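Local coordinates for oxygen-independent coproporphyrinogen III oxidase (Escherichia coli, PDB 1OLT), which catalyses the anaerobic oxidative decarboxylation of coproporphyrinogen III to protoporphyrinogen IX in heme biosynthesis, using S-adenosyl-L-methionine and a [4Fe-4S] cluster, at residues A[25-30]-A[334-339]; A[84-89]-A[120-125]; A[90-95]-A[344-349]; A[193-198]-A[230-235]. All coordinates share one frame; numbering follows the deposited sequence.

Interactions 2 and 4 join consecutive helices of the radical SAM barrel, whereas interactions 1 and 3 tie the N-terminal loop and a barrel helix to the strand and helix that follow the barrel. Interactions 1, 3 and 4 are buried, interaction 2 only partly. Chemistry follows place: a tyrosine hydroxyl on a backbone carbonyl in interaction 1, a salt bridge on the more exposed side of interaction 2, a tyrosine on a buried glutamate in interaction 3, and leucine and proline without hydrogen bonds in interaction 4. Interactions 2 and 3 share helix 80-96, and Asn339 of interaction 1 reaches Glu92 of interaction 3; interaction 4 stands apart, its centre about 28 Å from the nearest, interaction 2.

Interaction 1 of 4, residues A[25-30]-A[334-339]; sequences SYPTAL and DCYAQN
The middle strand of a three-stranded antiparallel sheet, 335-339, sends Tyr336 into the N-terminal loop 25-30, where its ring meets Ser25, Tyr26 and Pro27. Its phenol tip does the anchoring: Tyr336 OH donates to the backbone carbonyl Tyr26 O at 2.8 Å. The hydroxyl sits above the carbonyl plane, 53° out of it, so no lone pair is met head-on. Lower on the same side of the ring, Pro27 O lies at the ring edge and in its plane, 3.3 Å from Tyr336 CE2. Pro27 adds an apolar touch through its ring, with CD 3.9 Å from Tyr336 CE2. The peptide bond between Tyr26 and Pro27 is cis, and the carbonyls before and after the proline both face the tyrosine. The sheet, strands 329-332, 335-339 and 357-362, borders the first S-adenosylmethionine site: the side chain of Tyr336 is about 5 Å from that of Ile329, a residue of that site, and Ser25 packs on Phe310 of the same pocket. Ser25 approaches the ring obliquely, its OG 3.5 Å from Tyr336 CE2. A first torsion of 67° sets that OG between the backbone N and the carbonyl carbon, from where Ser25 OG also donates to Pro27 O at 2.9 Å, linking the two residues within the loop. Ser25 and Tyr336 are each modelled in two conformers, and these distances hold for one of them. The side chain of Tyr26 heads the other way, onto helix 365-380, and its OH is hydrogen-bonded to Thr442 OG1.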
loop_
_atom_site.group_PDB
_atom_site.type_symbol
_atom_site.label_atom_id
_atom_site.label_comp_id
_atom_site.label_asym_id
_atom_site.label_seq_id
_atom_site.Cartn_x
_atom_site.Cartn_y
_atom_site.Cartn_z
ATOM N N SER A 25 -7.686 -3.963 -3.810
ATOM C CA SER A 25 -8.140 -5.273 -3.375
ATOM C C SER A 25 -9.142 -5.773 -4.418
ATOM O O SER A 25 -9.546 -5.029 -5.309
ATOM C CB SER A 25 -8.843 -5.188 -2.039
ATOM O OG SER A 25 -10.056 -4.459 -2.162
ATOM N N TYR A 26 -9.558 -7.015 -4.273
ATOM C CA TYR A 26 -10.668 -7.573 -5.063
ATOM C C TYR A 26 -11.637 -8.294 -4.178
ATOM O O TYR A 26 -11.214 -9.178 -3.453
ATOM C CB TYR A 26 -10.173 -8.532 -6.137
ATOM C CG TYR A 26 -11.298 -9.007 -7.016
ATOM C CD1 TYR A 26 -12.052 -10.141 -6.664
ATOM C CD2 TYR A 26 -11.647 -8.306 -8.180
ATOM C CE1 TYR A 26 -13.113 -10.583 -7.468
ATOM C CE2 TYR A 26 -12.702 -8.768 -9.003
ATOM C CZ TYR A 26 -13.427 -9.908 -8.637
ATOM O OH TYR A 26 -14.481 -10.376 -9.427
ATOM N N PRO A 27 -12.939 -7.962 -4.251
ATOM C CA PRO A 27 -13.486 -6.849 -5.058
ATOM C C PRO A 27 -12.994 -5.492 -4.622
ATOM O O PRO A 27 -12.438 -5.330 -3.525
ATOM C CB PRO A 27 -14.995 -6.915 -4.811
ATOM C CG PRO A 27 -15.265 -8.226 -4.159
ATOM C CD PRO A 27 -13.999 -8.718 -3.565
ATOM N N THR A 28 -13.203 -4.501 -5.481
ATOM C CA THR A 28 -12.692 -3.166 -5.194
ATOM C C THR A 28 -13.627 -2.407 -4.278
ATOM O O THR A 28 -14.775 -2.859 -4.020
ATOM C CB THR A 28 -12.509 -2.359 -6.509
ATOM O OG1 THR A 28 -13.792 -1.893 -6.995
ATOM C CG2 THR A 28 -11.922 -3.283 -7.622
ATOM N N ALA A 29 -13.132 -1.231 -3.849
ATOM C CA ALA A 29 -13.892 -0.257 -3.048
ATOM C C ALA A 29 -15.171 0.268 -3.764
ATOM O O ALA A 29 -16.108 0.723 -3.099
ATOM C CB ALA A 29 -12.969 0.941 -2.630
ATOM N N LEU A 30 -15.217 0.218 -5.103
ATOM C CA LEU A 30 -16.472 0.545 -5.819
ATOM C C LEU A 30 -17.638 -0.324 -5.348
ATOM O O LEU A 30 -18.789 0.119 -5.355
ATOM C CB LEU A 30 -16.367 0.323 -7.326
ATOM C CG LEU A 30 -15.369 1.099 -8.149
ATOM C CD1 LEU A 30 -15.474 0.621 -9.623
ATOM C CD2 LEU A 30 -15.631 2.581 -8.001
ATOM N N ASP A 334 -13.232 -13.107 5.195
ATOM C CA ASP A 334 -13.769 -12.902 3.853
ATOM C C ASP A 334 -14.765 -11.715 3.704
ATOM O O ASP A 334 -15.730 -11.797 2.928
ATOM C CB ASP A 334 -14.336 -14.210 3.279
ATOM C CG ASP A 334 -13.345 -15.392 3.442
ATOM O OD1 ASP A 334 -12.146 -15.336 3.048
ATOM O OD2 ASP A 334 -13.658 -16.347 4.075
ATOM N N CYS A 335 -14.499 -10.619 4.439
ATOM C CA CYS A 335 -15.238 -9.380 4.262
ATOM C C CYS A 335 -14.282 -8.208 4.217
ATOM O O CYS A 335 -13.180 -8.287 4.722
ATOM C CB CYS A 335 -16.268 -9.120 5.385
ATOM S SG CYS A 335 -17.484 -10.391 5.605
ATOM N N TYR A 336 -14.675 -7.140 3.541
ATOM C CA TYR A 336 -14.018 -5.859 3.650
ATOM C C TYR A 336 -15.005 -4.891 4.334
ATOM O O TYR A 336 -16.184 -4.919 4.078
ATOM C CB TYR A 336 -13.552 -5.298 2.291
ATOM C CG TYR A 336 -12.696 -6.241 1.443
ATOM C CD1 TYR A 336 -11.883 -7.217 2.037
ATOM C CD2 TYR A 336 -12.693 -6.165 0.044
ATOM C CE1 TYR A 336 -11.093 -8.086 1.276
ATOM C CE2 TYR A 336 -11.910 -7.049 -0.741
ATOM C CZ TYR A 336 -11.102 -8.002 -0.109
ATOM O OH TYR A 336 -10.336 -8.904 -0.835
ATOM N N ALA A 337 -14.485 -4.027 5.201
ATOM C CA ALA A 337 -15.272 -3.052 5.932
ATOM C C ALA A 337 -14.458 -1.789 6.075
ATOM O O ALA A 337 -13.277 -1.833 6.407
ATOM C CB ALA A 337 -15.621 -3.633 7.310
ATOM N N GLN A 338 -15.088 -0.650 5.894
ATOM C CA GLN A 338 -14.368 0.611 5.970
ATOM C C GLN A 338 -15.052 1.547 6.926
ATOM O O GLN A 338 -16.280 1.654 6.934
ATOM C CB GLN A 338 -14.316 1.334 4.608
ATOM C CG GLN A 338 -13.359 2.476 4.530
ATOM C CD GLN A 338 -13.178 3.082 3.124
ATOM O OE1 GLN A 338 -14.050 2.941 2.283
ATOM N NE2 GLN A 338 -12.030 3.753 2.893
ATOM N N ASN A 339 -14.238 2.226 7.699
ATOM C CA ASN A 339 -14.679 3.342 8.525
ATOM C C ASN A 339 -15.050 4.575 7.698
ATOM O O ASN A 339 -14.533 4.798 6.579
ATOM C CB ASN A 339 -13.559 3.724 9.494
ATOM C CG ASN A 339 -13.444 2.786 10.684
ATOM O OD1 ASN A 339 -14.373 1.995 11.000
ATOM N ND2 ASN A 339 -12.275 2.897 11.415
#

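Interaction 2 of 4, residues A[84-89]-A[120-125]; sequences QYLDAL and KAQISR
Arg125 of helix 120-133 reaches across to Leu86 and Asp87 of helix 80-96 with its chain extended from CG to NE. It starts against Leu86: Arg125 CB is 4.2 Å from Leu86 CD1, and Arg125 CD passes the same methyl at 4.0 Å. With CG anti to the backbone N (chi1 180°), the chain runs straight over to the neighbouring helix. There Leu86 CB lies over one face of the guanidinium, off toward its rim, 3.5 Å from Arg125 NH1. The two end nitrogens then form an end-on salt bridge to a single oxygen, Arg125 NH2 to Asp87 OD1 at 2.8 Å and Arg125 NH1 to Asp87 OD1 at 3.1 Å. NH2 uses the anti lone pair of OD1, whereas NH1 comes from above the carboxylate, whose plane is turned 55° from the guanidinium. The two helices are consecutive in the radical SAM barrel and run nearly parallel, their segment axes 5° apart. Arg125 NH2 is also salt-bridged to Glu90, farther along helix 80-96. Cut back to an alanine, Arg125 would probably leave Asp87 and Glu90 without their shared positive mate and uncover the flank of Leu86. Deeper in, Leu86 CD1 rests 3.3 Å from the backbone Gln122 O and 3.8 Å from Gln122 CB, while the amide end of Gln122 turns to Asp83.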
loop_
_atom_site.group_PDB
_atom_site.type_symbol
_atom_site.label_atom_id
_atom_site.label_comp_id
_atom_site.label_asym_id
_atom_site.label_seq_id
_atom_site.Cartn_x
_atom_site.Cartn_y
_atom_site.Cartn_z
ATOM N N GLN A 84 -7.305 15.317 20.022
ATOM C CA GLN A 84 -8.708 15.004 19.840
ATOM C C GLN A 84 -8.858 13.675 19.060
ATOM O O GLN A 84 -9.677 12.881 19.392
ATOM C CB GLN A 84 -9.452 16.087 19.053
ATOM C CG GLN A 84 -9.420 17.484 19.649
ATOM C CD GLN A 84 -10.107 18.525 18.779
ATOM O OE1 GLN A 84 -10.110 18.384 17.548
ATOM N NE2 GLN A 84 -10.746 19.568 19.433
ATOM N N TYR A 85 -8.019 13.466 18.065
ATOM C CA TYR A 85 -8.086 12.288 17.267
ATOM C C TYR A 85 -7.699 11.039 18.065
ATOM O O TYR A 85 -8.385 10.009 17.975
ATOM C CB TYR A 85 -7.188 12.470 16.037
ATOM C CG TYR A 85 -7.307 11.350 15.040
ATOM C CD1 TYR A 85 -8.436 11.222 14.294
ATOM C CD2 TYR A 85 -6.303 10.457 14.867
ATOM C CE1 TYR A 85 -8.575 10.193 13.369
ATOM C CE2 TYR A 85 -6.398 9.423 13.899
ATOM C CZ TYR A 85 -7.569 9.300 13.176
ATOM O OH TYR A 85 -7.734 8.305 12.210
ATOM N N LEU A 86 -6.640 11.114 18.863
ATOM C CA LEU A 86 -6.284 10.032 19.745
ATOM C C LEU A 86 -7.335 9.806 20.822
ATOM O O LEU A 86 -7.523 8.650 21.236
ATOM C CB LEU A 86 -4.913 10.238 20.415
ATOM C CG LEU A 86 -3.636 10.144 19.586
ATOM C CD1 LEU A 86 -2.353 9.979 20.396
ATOM C CD2 LEU A 86 -3.705 9.170 18.618
ATOM N N ASP A 87 -8.087 10.840 21.220
ATOM C CA ASP A 87 -9.229 10.611 22.125
ATOM C C ASP A 87 -10.230 9.670 21.442
ATOM O O ASP A 87 -10.795 8.800 22.089
ATOM C CB ASP A 87 -9.946 11.885 22.552
ATOM C CG ASP A 87 -9.121 12.753 23.457
ATOM O OD1 ASP A 87 -8.181 12.270 24.124
ATOM O OD2 ASP A 87 -9.376 13.998 23.586
ATOM N N ALA A 88 -10.489 9.900 20.161
ATOM C CA ALA A 88 -11.443 9.079 19.392
ATOM C C ALA A 88 -10.919 7.664 19.132
ATOM O O ALA A 88 -11.652 6.718 19.253
ATOM C CB ALA A 88 -11.789 9.742 18.104
ATOM N N LEU A 89 -9.652 7.547 18.800
ATOM C CA LEU A 89 -8.982 6.253 18.614
ATOM C C LEU A 89 -9.014 5.434 19.896
ATOM O O LEU A 89 -9.335 4.230 19.850
ATOM C CB LEU A 89 -7.543 6.395 18.169
ATOM C CG LEU A 89 -7.293 6.743 16.709
ATOM C CD1 LEU A 89 -5.808 6.978 16.578
ATOM C CD2 LEU A 89 -7.745 5.544 15.840
ATOM N N LYS A 120 6.196 13.022 20.224
ATOM C CA LYS A 120 6.652 11.869 21.019
ATOM C C LYS A 120 5.666 11.368 22.042
ATOM O O LYS A 120 5.431 10.151 22.181
ATOM C CB LYS A 120 8.004 12.189 21.694
ATOM C CG LYS A 120 9.202 12.396 20.709
ATOM C CD LYS A 120 10.498 12.777 21.542
ATOM C CE LYS A 120 11.558 13.409 20.676
ATOM N NZ LYS A 120 12.945 13.586 21.394
ATOM N N ALA A 121 5.042 12.302 22.778
ATOM C CA ALA A 121 4.023 11.924 23.766
ATOM C C ALA A 121 2.803 11.259 23.120
ATOM O O ALA A 121 2.334 10.279 23.619
ATOM C CB ALA A 121 3.566 13.159 24.633
ATOM N N GLN A 122 2.343 11.776 22.012
ATOM C CA GLN A 122 1.228 11.205 21.267
ATOM C C GLN A 122 1.549 9.798 20.671
ATOM O O GLN A 122 0.742 8.864 20.753
ATOM C CB GLN A 122 0.782 12.200 20.150
ATOM C CG GLN A 122 0.172 13.431 20.756
ATOM C CD GLN A 122 0.092 14.578 19.815
ATOM O OE1 GLN A 122 0.786 14.600 18.750
ATOM N NE2 GLN A 122 -0.673 15.623 20.226
ATOM N N ILE A 123 2.738 9.650 20.115
ATOM C CA ILE A 123 3.210 8.351 19.618
ATOM C C ILE A 123 3.150 7.383 20.763
ATOM O O ILE A 123 2.629 6.273 20.626
ATOM C CB ILE A 123 4.649 8.465 19.117
ATOM C CG1 ILE A 123 4.661 9.199 17.799
ATOM C CG2 ILE A 123 5.259 7.088 18.966
ATOM C CD1 ILE A 123 6.010 9.710 17.385
ATOM N N SER A 124 3.703 7.775 21.919
ATOM C CA SER A 124 3.701 6.873 23.075
ATOM C C SER A 124 2.306 6.525 23.548
ATOM O O SER A 124 2.022 5.358 23.950
ATOM C CB SER A 124 4.502 7.442 24.273
ATOM O OG SER A 124 5.858 7.607 23.951
ATOM N N ARG A 125 1.448 7.539 23.567
ATOM C CA ARG A 125 0.070 7.310 23.990
ATOM C C ARG A 125 -0.653 6.251 23.091
ATOM O O ARG A 125 -1.349 5.369 23.584
ATOM C CB ARG A 125 -0.740 8.606 24.003
ATOM C CG ARG A 125 -2.204 8.454 24.437
ATOM C CD ARG A 125 -3.038 9.756 24.318
ATOM N NE ARG A 125 -4.439 9.445 24.537
ATOM C CZ ARG A 125 -5.427 10.257 24.245
ATOM N NH1 ARG A 125 -5.190 11.440 23.720
ATOM N NH2 ARG A 125 -6.691 9.881 24.496
#

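Interaction 3 of 4, residues A[90-95]-A[344-349]; sequences EQEIVH and KQYYQQ
Tyr346 points its phenol across to Glu92, and the two side chains meet at about a right angle. The ring and carboxylate planes are turned 61° against each other, and the carboxylate oxygen comes to the edge of the ring, in its plane. Tyr346 OH donates to Glu92 OE1 at 2.6 Å, a short bond that meets the oxygen on its anti side, 26° out of the carboxylate plane. The same oxygen, Glu92 OE1, lies alongside the ring rim, 3.4 Å from Tyr346 CE1. A chi1 of -171° turns Glu92 CG beside its carbonyl carbon, and the extended chain beyond carries the carboxylate clear of its own helix. The acid is buried yet well supplied with donors: OE1 also accepts from Gly325 N, and OE2 from Asn339 ND2. Such a set is likely to favour the ionised carboxylate. A phenylalanine in place of Tyr346 would probably leave Glu92 OE1 without one of its donors and the buried carboxylate less firmly held. The phenol is seated on helix 80-96 besides, packing against Leu89. Helix 343-353, which follows strand 335-339, is thereby fastened to a helix of the radical SAM barrel near the first S-adenosylmethionine site: the side chain of Glu92 is about 9 Å from that of Tyr56, a residue of the site, and about 10 Å from a bound S-adenosylmethionine.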
loop_
_atom_site.group_PDB
_atom_site.type_symbol
_atom_site.label_atom_id
_atom_site.label_comp_id
_atom_site.label_asym_id
_atom_site.label_seq_id
_atom_site.Cartn_x
_atom_site.Cartn_y
_atom_site.Cartn_z
ATOM N N GLU A 90 -8.778 6.076 21.028
ATOM C CA GLU A 90 -8.949 5.391 22.319
ATOM C C GLU A 90 -10.340 4.717 22.449
ATOM O O GLU A 90 -10.461 3.580 22.878
ATOM C CB GLU A 90 -8.743 6.348 23.497
ATOM C CG GLU A 90 -8.985 5.688 24.867
ATOM C CD GLU A 90 -8.622 6.589 26.084
ATOM O OE1 GLU A 90 -8.486 7.823 25.941
ATOM O OE2 GLU A 90 -8.549 6.065 27.245
ATOM N N GLN A 91 -11.376 5.454 22.133
ATOM C CA GLN A 91 -12.734 4.936 22.238
ATOM C C GLN A 91 -12.954 3.803 21.179
ATOM O O GLN A 91 -13.488 2.735 21.497
ATOM C CB GLN A 91 -13.757 6.033 22.081
ATOM C CG GLN A 91 -13.831 7.067 23.251
ATOM C CD GLN A 91 -13.911 6.432 24.589
ATOM O OE1 GLN A 91 -14.619 5.457 24.742
ATOM N NE2 GLN A 91 -13.081 6.892 25.543
ATOM N N GLU A 92 -12.449 3.989 19.982
ATOM C CA GLU A 92 -12.569 2.932 18.968
ATOM C C GLU A 92 -11.859 1.637 19.441
ATOM O O GLU A 92 -12.437 0.526 19.343
ATOM C CB GLU A 92 -12.064 3.385 17.567
ATOM C CG GLU A 92 -12.377 2.388 16.490
ATOM C CD GLU A 92 -11.839 2.770 15.056
ATOM O OE1 GLU A 92 -11.161 3.823 14.893
ATOM O OE2 GLU A 92 -12.090 1.968 14.125
ATOM N N ILE A 93 -10.663 1.790 19.980
ATOM C CA ILE A 93 -9.858 0.697 20.408
ATOM C C ILE A 93 -10.546 -0.016 21.571
ATOM O O ILE A 93 -10.671 -1.288 21.600
ATOM C CB ILE A 93 -8.450 1.154 20.782
ATOM C CG1 ILE A 93 -7.688 1.510 19.496
ATOM C CG2 ILE A 93 -7.760 0.112 21.556
ATOM C CD1 ILE A 93 -6.500 2.397 19.690
ATOM N N VAL A 94 -11.050 0.782 22.497
ATOM C CA VAL A 94 -11.715 0.252 23.676
ATOM C C VAL A 94 -12.963 -0.572 23.325
ATOM O O VAL A 94 -13.246 -1.548 23.957
ATOM C CB VAL A 94 -12.017 1.485 24.652
ATOM C CG1 VAL A 94 -13.200 1.322 25.376
ATOM C CG2 VAL A 94 -10.739 1.720 25.535
ATOM N N HIS A 95 -13.682 -0.167 22.283
ATOM C CA HIS A 95 -14.844 -0.893 21.837
ATOM C C HIS A 95 -14.551 -2.113 20.902
ATOM O O HIS A 95 -15.215 -3.087 21.019
ATOM C CB HIS A 95 -15.831 0.072 21.189
ATOM C CG HIS A 95 -16.415 1.055 22.174
ATOM N ND1 HIS A 95 -17.713 0.955 22.639
ATOM C CD2 HIS A 95 -15.874 2.137 22.803
ATOM C CE1 HIS A 95 -17.950 1.941 23.500
ATOM N NE2 HIS A 95 -16.852 2.659 23.630
ATOM N N LYS A 344 -15.547 14.337 10.601
ATOM C CA LYS A 344 -16.638 14.726 11.445
ATOM C C LYS A 344 -17.592 13.536 11.615
ATOM O O LYS A 344 -18.110 13.307 12.716
ATOM C CB LYS A 344 -17.408 15.900 10.854
ATOM C CG LYS A 344 -18.630 16.287 11.659
ATOM C CD LYS A 344 -19.324 17.486 10.914
ATOM C CE LYS A 344 -20.619 17.941 11.611
ATOM N NZ LYS A 344 -20.372 19.280 12.324
ATOM N N GLN A 345 -17.750 12.669 10.638
ATOM C CA GLN A 345 -18.755 11.526 10.878
ATOM C C GLN A 345 -17.967 10.344 11.565
ATOM O O GLN A 345 -18.581 9.555 12.296
ATOM C CB GLN A 345 -19.515 10.985 9.562
ATOM C CG GLN A 345 -20.294 12.140 8.740
ATOM C CD GLN A 345 -21.454 12.605 9.504
ATOM O OE1 GLN A 345 -21.608 13.808 9.744
ATOM N NE2 GLN A 345 -22.281 11.663 9.938
ATOM N N TYR A 346 -16.649 10.215 11.315
ATOM C CA TYR A 346 -15.906 9.293 12.119
ATOM C C TYR A 346 -16.090 9.643 13.623
ATOM O O TYR A 346 -16.456 8.807 14.406
ATOM C CB TYR A 346 -14.417 9.344 11.676
ATOM C CG TYR A 346 -13.499 8.578 12.612
ATOM C CD1 TYR A 346 -13.362 7.196 12.514
ATOM C CD2 TYR A 346 -12.779 9.213 13.592
ATOM C CE1 TYR A 346 -12.559 6.489 13.407
ATOM C CE2 TYR A 346 -11.990 8.500 14.497
ATOM C CZ TYR A 346 -11.878 7.148 14.394
ATOM O OH TYR A 346 -11.085 6.442 15.278
ATOM N N TYR A 347 -15.880 10.897 13.998
ATOM C CA TYR A 347 -16.004 11.317 15.380
ATOM C C TYR A 347 -17.383 11.100 15.919
ATOM O O TYR A 347 -17.555 10.534 17.000
ATOM C CB TYR A 347 -15.666 12.800 15.540
ATOM C CG TYR A 347 -14.215 13.167 15.486
ATOM C CD1 TYR A 347 -13.235 12.293 15.895
ATOM C CD2 TYR A 347 -13.829 14.426 15.112
ATOM C CE1 TYR A 347 -11.906 12.649 15.886
ATOM C CE2 TYR A 347 -12.437 14.809 15.076
ATOM C CZ TYR A 347 -11.512 13.931 15.479
ATOM O OH TYR A 347 -10.200 14.229 15.511
ATOM N N GLN A 348 -18.376 11.523 15.171
ATOM C CA GLN A 348 -19.750 11.404 15.597
ATOM C C GLN A 348 -20.166 9.947 15.802
ATOM O O GLN A 348 -20.810 9.614 16.812
ATOM C CB GLN A 348 -20.706 12.134 14.626
ATOM C CG GLN A 348 -22.135 12.229 15.132
ATOM C CD GLN A 348 -23.068 12.988 14.140
ATOM O OE1 GLN A 348 -22.697 14.053 13.620
ATOM N NE2 GLN A 348 -24.244 12.442 13.887
ATOM N N GLN A 349 -19.792 9.063 14.885
ATOM C CA GLN A 349 -20.197 7.666 15.076
ATOM C C GLN A 349 -19.402 6.983 16.200
ATOM O O GLN A 349 -19.954 6.204 16.972
ATOM C CB GLN A 349 -20.103 6.890 13.755
ATOM C CG GLN A 349 -20.906 5.590 13.792
ATOM C CD GLN A 349 -20.775 4.768 12.486
ATOM O OE1 GLN A 349 -20.881 5.329 11.432
ATOM N NE2 GLN A 349 -20.587 3.443 12.594
#

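Interaction 4 of 4, residues A[193-198]-A[230-235]; sequences ALLNHA and AELNPD
Leu195 on helix 188-200 packs against Leu232 and Pro234, where helix 219-232 ends and the chain turns toward strand 236-241. This is the helical layer of the radical SAM barrel; strand 207-212, helix 219-232 and strand 236-241 form a beta-alpha-beta crossover, since the two strands are parallel neighbours. The tight part is the buried fork of Leu195. Leu195 CD1 lies 4.0 Å from Leu232 CG, Leu195 CB is 4.1 Å from Leu232 CD1, and the two leucine side chains cross obliquely. Turned away from its backbone N (chi1 -173°), CG of Leu195 thrusts the fork at the helix end. Leu195 CD1 also reaches Pro234 CB, at a looser 4.4 Å. Leu195 and Pro234 both rest on Ile208 of strand 207-212, so the inner side of the contact is closed by the barrel sheet. The outer side is slacker and polar. Asn233 is partly exposed there and adds little to the apolar contact. With positive phi (54°), it is the first residue to leave helical geometry, and its backbone N keeps a weak bond to Ala230 O. Its carbonyl accepts a hydrogen bond from Arg199 of helix 188-200, a second, polar link between the same two elements. The closest approach of all is made by the other methyl of the fork: Leu195 CD2 lies 3.4 Å from the backbone carbonyl Leu232 O.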
loop_
_atom_site.group_PDB
_atom_site.type_symbol
_atom_site.label_atom_id
_atom_site.label_comp_id
_atom_site.label_asym_id
_atom_site.label_seq_id
_atom_site.Cartn_x
_atom_site.Cartn_y
_atom_site.Cartn_z
ATOM N N ALA A 193 20.470 12.587 6.246
ATOM C CA ALA A 193 20.728 12.413 7.673
ATOM C C ALA A 193 19.692 11.499 8.339
ATOM O O ALA A 193 20.005 10.645 9.149
ATOM C CB ALA A 193 20.762 13.785 8.402
ATOM N N LEU A 194 18.451 11.700 7.994
ATOM C CA LEU A 194 17.381 10.977 8.599
ATOM C C LEU A 194 17.455 9.501 8.250
ATOM O O LEU A 194 17.369 8.647 9.133
ATOM C CB LEU A 194 16.058 11.554 8.122
ATOM C CG LEU A 194 14.782 11.221 8.868
ATOM C CD1 LEU A 194 14.798 11.708 10.282
ATOM C CD2 LEU A 194 13.577 11.843 8.102
ATOM N N LEU A 195 17.637 9.188 6.966
ATOM C CA LEU A 195 17.684 7.770 6.559
ATOM C C LEU A 195 18.919 7.067 7.072
ATOM O O LEU A 195 18.841 5.919 7.541
ATOM C CB LEU A 195 17.497 7.640 5.036
ATOM C CG LEU A 195 17.366 6.220 4.503
ATOM C CD1 LEU A 195 16.410 6.217 3.265
ATOM C CD2 LEU A 195 18.772 5.596 4.102
ATOM N N ASN A 196 20.055 7.724 7.032
ATOM C CA ASN A 196 21.249 7.131 7.586
ATOM C C ASN A 196 21.203 6.941 9.145
ATOM O O ASN A 196 21.702 5.970 9.664
ATOM C CB ASN A 196 22.474 7.891 7.082
ATOM C CG ASN A 196 22.780 7.563 5.580
ATOM O OD1 ASN A 196 22.753 8.442 4.714
ATOM N ND2 ASN A 196 23.019 6.260 5.289
ATOM N N HIS A 197 20.542 7.835 9.861
ATOM C CA HIS A 197 20.314 7.668 11.270
ATOM C C HIS A 197 19.354 6.454 11.523
ATOM O O HIS A 197 19.569 5.666 12.475
ATOM C CB HIS A 197 19.740 8.979 11.909
ATOM C CG HIS A 197 19.615 8.924 13.396
ATOM N ND1 HIS A 197 20.650 8.513 14.216
ATOM C CD2 HIS A 197 18.583 9.209 14.212
ATOM C CE1 HIS A 197 20.253 8.561 15.475
ATOM N NE2 HIS A 197 18.997 8.970 15.489
ATOM N N ALA A 198 18.321 6.324 10.703
ATOM C CA ALA A 198 17.389 5.213 10.817
ATOM C C ALA A 198 18.176 3.910 10.703
ATOM O O ALA A 198 18.036 3.052 11.517
ATOM C CB ALA A 198 16.329 5.270 9.754
ATOM N N ALA A 230 20.506 6.508 -5.461
ATOM C CA ALA A 230 21.438 5.392 -5.322
ATOM C C ALA A 230 22.518 5.651 -4.217
ATOM O O ALA A 230 22.875 4.736 -3.480
ATOM C CB ALA A 230 22.092 5.043 -6.633
ATOM N N GLU A 231 22.976 6.896 -4.111
ATOM C CA GLU A 231 23.863 7.306 -3.023
ATOM C C GLU A 231 23.129 7.243 -1.625
ATOM O O GLU A 231 23.763 7.009 -0.630
ATOM C CB GLU A 231 24.428 8.717 -3.305
ATOM C CG GLU A 231 25.094 8.872 -4.704
ATOM C CD GLU A 231 25.314 10.349 -5.134
ATOM O OE1 GLU A 231 24.440 11.202 -4.896
ATOM O OE2 GLU A 231 26.364 10.668 -5.713
ATOM N N LEU A 232 21.809 7.400 -1.594
ATOM C CA LEU A 232 21.026 7.317 -0.342
ATOM C C LEU A 232 20.864 5.902 0.129
ATOM O O LEU A 232 20.787 5.626 1.333
ATOM C CB LEU A 232 19.675 7.972 -0.604
ATOM C CG LEU A 232 18.630 8.044 0.449
ATOM C CD1 LEU A 232 19.149 9.033 1.528
ATOM C CD2 LEU A 232 17.300 8.508 -0.187
ATOM N N ASN A 233 20.838 4.974 -0.837
ATOM C CA ASN A 233 20.804 3.531 -0.571
ATOM C C ASN A 233 19.670 3.055 0.350
ATOM O O ASN A 233 19.936 2.456 1.394
ATOM C CB ASN A 233 22.175 3.123 -0.024
ATOM C CG ASN A 233 22.318 1.639 0.177
ATOM O OD1 ASN A 233 21.710 0.856 -0.534
ATOM N ND2 ASN A 233 23.170 1.245 1.111
ATOM N N PRO A 234 18.415 3.266 -0.035
ATOM C CA PRO A 234 17.290 2.705 0.685
ATOM C C PRO A 234 17.265 1.219 0.487
ATOM O O PRO A 234 17.830 0.735 -0.495
ATOM C CB PRO A 234 16.055 3.340 0.008
ATOM C CG PRO A 234 16.476 3.688 -1.328
ATOM C CD PRO A 234 17.984 3.988 -1.247
ATOM N N ASP A 235 16.598 0.503 1.383
ATOM C CA ASP A 235 16.418 -0.922 1.241
ATOM C C ASP A 235 15.355 -1.264 0.168
ATOM O O ASP A 235 15.467 -2.296 -0.506
ATOM C CB ASP A 235 16.032 -1.566 2.567
ATOM C CG ASP A 235 17.081 -1.356 3.624
ATOM O OD1 ASP A 235 18.288 -1.552 3.305
ATOM O OD2 ASP A 235 16.802 -0.967 4.764
#